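Local coordinates for ABC transporter, substrate binding protein (Mannopine) (Agrobacterium fabrum, PDB 5L9S), which probably serves as the periplasmic solute-binding component of an ABC transporter, capturing mannopine for import, at residues Asp64-Ala69 / Phe232-Arg237. Numbering follows the deposited sequence.
Sequences DGEIQA and FLVGDR
Asp64 and Arg237 form the last antiparallel hydrogen-bonded pair between strand 61-65 and strand 224-240. Arg237 N gives Asp64 O a nearly straight bond of 2.8 Å (174°), and Asp64 N returns a longer one, 3.2 Å, to Arg237 O. At the next, non-hydrogen-bonded pair the CA atoms of Gly65 and Asp236 come to 4.2 Å; after Gly65 the chain leaves the strand, and residues 66-68 take helical backbone angles. Gly235 is gripped at both ends by Glu66: Glu66 N reaches Gly235 O at 2.7 Å, with the donor tilted 17° from the carbonyl plane, and the carboxylate takes over from the strand, Glu66 OE2 accepting Gly235 N at 2.8 Å through its anti lone pair. An extended chain beyond CG (chi2 173°) carries the carboxylate along residues 232-237 to that amide, while OE1 forms a salt bridge with Lys105.

Apolar contacts fill in around these bonds. Arg237 lays its CG against Glu66 CB at 3.7 Å and its CD against Ala69 CB, then bends at chi3; its guanidinium bonds to the backbone oxygens of Asp97 and Gly103. On Val234, CG1 meets Ile67 CD1 at 4.0 Å, with Trp149 touching both residues. The long strand 224-240 runs from one lobe into the other, as the hinge strands of the two-lobed periplasmic binding proteins do, here in the open, unliganded form.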
loop_
_atom_site.group_PDB
_atom_site.type_symbol
_atom_site.label_atom_id
_atom_site.label_comp_id
_atom_site.label_asym_id
_atom_site.label_seq_id
_atom_site.Cartn_x
_atom_site.Cartn_y
_atom_site.Cartn_z
ATOM N N ASP A 64 1.152 8.440 6.117
ATOM C CA ASP A 64 0.532 8.769 4.828
ATOM C C ASP A 64 0.990 7.780 3.773
ATOM O O ASP A 64 2.053 7.190 3.928
ATOM C CB ASP A 64 0.849 10.216 4.382
ATOM C CG ASP A 64 -0.255 10.884 3.561
ATOM O OD1 ASP A 64 -1.139 10.155 3.032
ATOM O OD2 ASP A 64 -0.238 12.131 3.450
ATOM N N GLY A 65 0.210 7.630 2.705
ATOM C CA GLY A 65 0.538 6.752 1.591
ATOM C C GLY A 65 1.884 7.081 0.991
ATOM O O GLY A 65 2.283 8.248 0.977
ATOM N N GLU A 66 2.596 6.062 0.494
ATOM C CA GLU A 66 3.944 6.222 -0.052
ATOM C C GLU A 66 4.021 7.106 -1.308
ATOM O O GLU A 66 5.027 7.785 -1.522
ATOM C CB GLU A 66 4.634 4.864 -0.271
ATOM C CG GLU A 66 4.117 3.963 -1.386
ATOM C CD GLU A 66 5.001 2.745 -1.594
ATOM O OE1 GLU A 66 6.182 2.922 -1.970
ATOM O OE2 GLU A 66 4.533 1.619 -1.322
ATOM N N ILE A 67 2.950 7.138 -2.101
ATOM C CA ILE A 67 2.887 7.973 -3.296
ATOM C C ILE A 67 2.712 9.431 -2.887
ATOM O O ILE A 67 3.292 10.306 -3.515
ATOM C CB ILE A 67 1.843 7.451 -4.330
ATOM C CG1 ILE A 67 2.348 6.138 -4.937
ATOM C CG2 ILE A 67 1.561 8.505 -5.448
ATOM C CD1 ILE A 67 1.306 5.222 -5.264
ATOM N N GLN A 68 1.976 9.695 -1.800
ATOM C CA GLN A 68 1.841 11.061 -1.329
ATOM C C GLN A 68 3.143 11.496 -0.600
ATOM O O GLN A 68 3.462 12.688 -0.596
ATOM C CB GLN A 68 0.564 11.223 -0.456
ATOM C CG GLN A 68 0.383 12.589 0.249
ATOM C CD GLN A 68 0.191 13.801 -0.655
ATOM O OE1 GLN A 68 -0.437 13.760 -1.722
ATOM N NE2 GLN A 68 0.683 14.940 -0.209
ATOM N N ALA A 69 3.956 10.522 -0.129
ATOM C CA ALA A 69 5.169 10.758 0.652
ATOM C C ALA A 69 6.599 10.794 -0.047
ATOM O O ALA A 69 7.557 10.782 0.694
ATOM C CB ALA A 69 5.217 9.745 1.785
ATOM N N PHE A 232 0.420 -5.293 -7.080
ATOM C CA PHE A 232 0.906 -3.964 -6.738
ATOM C C PHE A 232 1.033 -3.816 -5.216
ATOM O O PHE A 232 0.029 -3.859 -4.496
ATOM C CB PHE A 232 0.022 -2.885 -7.382
ATOM C CG PHE A 232 -0.117 -3.049 -8.882
ATOM C CD1 PHE A 232 0.845 -2.532 -9.754
ATOM C CD2 PHE A 232 -1.212 -3.717 -9.428
ATOM C CE1 PHE A 232 0.733 -2.716 -11.137
ATOM C CE2 PHE A 232 -1.327 -3.885 -10.817
ATOM C CZ PHE A 232 -0.349 -3.396 -11.658
ATOM N N LEU A 233 2.280 -3.688 -4.729
ATOM C CA LEU A 233 2.576 -3.521 -3.296
ATOM C C LEU A 233 2.780 -2.072 -2.969
ATOM O O LEU A 233 3.806 -1.504 -3.314
ATOM C CB LEU A 233 3.779 -4.361 -2.867
ATOM C CG LEU A 233 3.935 -4.592 -1.367
ATOM C CD1 LEU A 233 2.866 -5.517 -0.818
ATOM C CD2 LEU A 233 5.301 -5.123 -1.051
ATOM N N VAL A 234 1.761 -1.453 -2.374
ATOM C CA VAL A 234 1.735 -0.025 -2.044
ATOM C C VAL A 234 1.478 0.113 -0.560
ATOM O O VAL A 234 0.528 -0.464 -0.033
ATOM C CB VAL A 234 0.657 0.746 -2.888
ATOM C CG1 VAL A 234 0.711 2.252 -2.633
ATOM C CG2 VAL A 234 0.810 0.473 -4.384
ATOM N N GLY A 235 2.280 0.912 0.103
ATOM C CA GLY A 235 2.064 1.123 1.525
ATOM C C GLY A 235 2.100 2.544 2.034
ATOM O O GLY A 235 1.961 3.516 1.279
ATOM N N ASP A 236 2.229 2.636 3.360
ATOM C CA ASP A 236 2.270 3.863 4.141
ATOM C C ASP A 236 3.661 4.128 4.635
ATOM O O ASP A 236 4.389 3.191 4.972
ATOM C CB ASP A 236 1.304 3.777 5.351
ATOM C CG ASP A 236 -0.189 3.863 5.035
ATOM O OD1 ASP A 236 -0.553 3.885 3.830
ATOM O OD2 ASP A 236 -0.993 3.911 5.991
ATOM N N ARG A 237 4.002 5.396 4.741
ATOM C CA ARG A 237 5.275 5.856 5.268
ATOM C C ARG A 237 5.078 6.623 6.584
ATOM O O ARG A 237 4.039 7.252 6.765
ATOM C CB ARG A 237 6.024 6.720 4.231
ATOM C CG ARG A 237 6.165 6.036 2.872
ATOM C CD ARG A 237 7.313 6.540 2.029
ATOM N NE ARG A 237 8.545 5.975 2.544
ATOM C CZ ARG A 237 9.267 5.036 1.945
ATOM N NH1 ARG A 237 8.946 4.613 0.728
ATOM N NH2 ARG A 237 10.342 4.548 2.538
HETATM O O HOH W 1 7.833 6.895 -1.469
#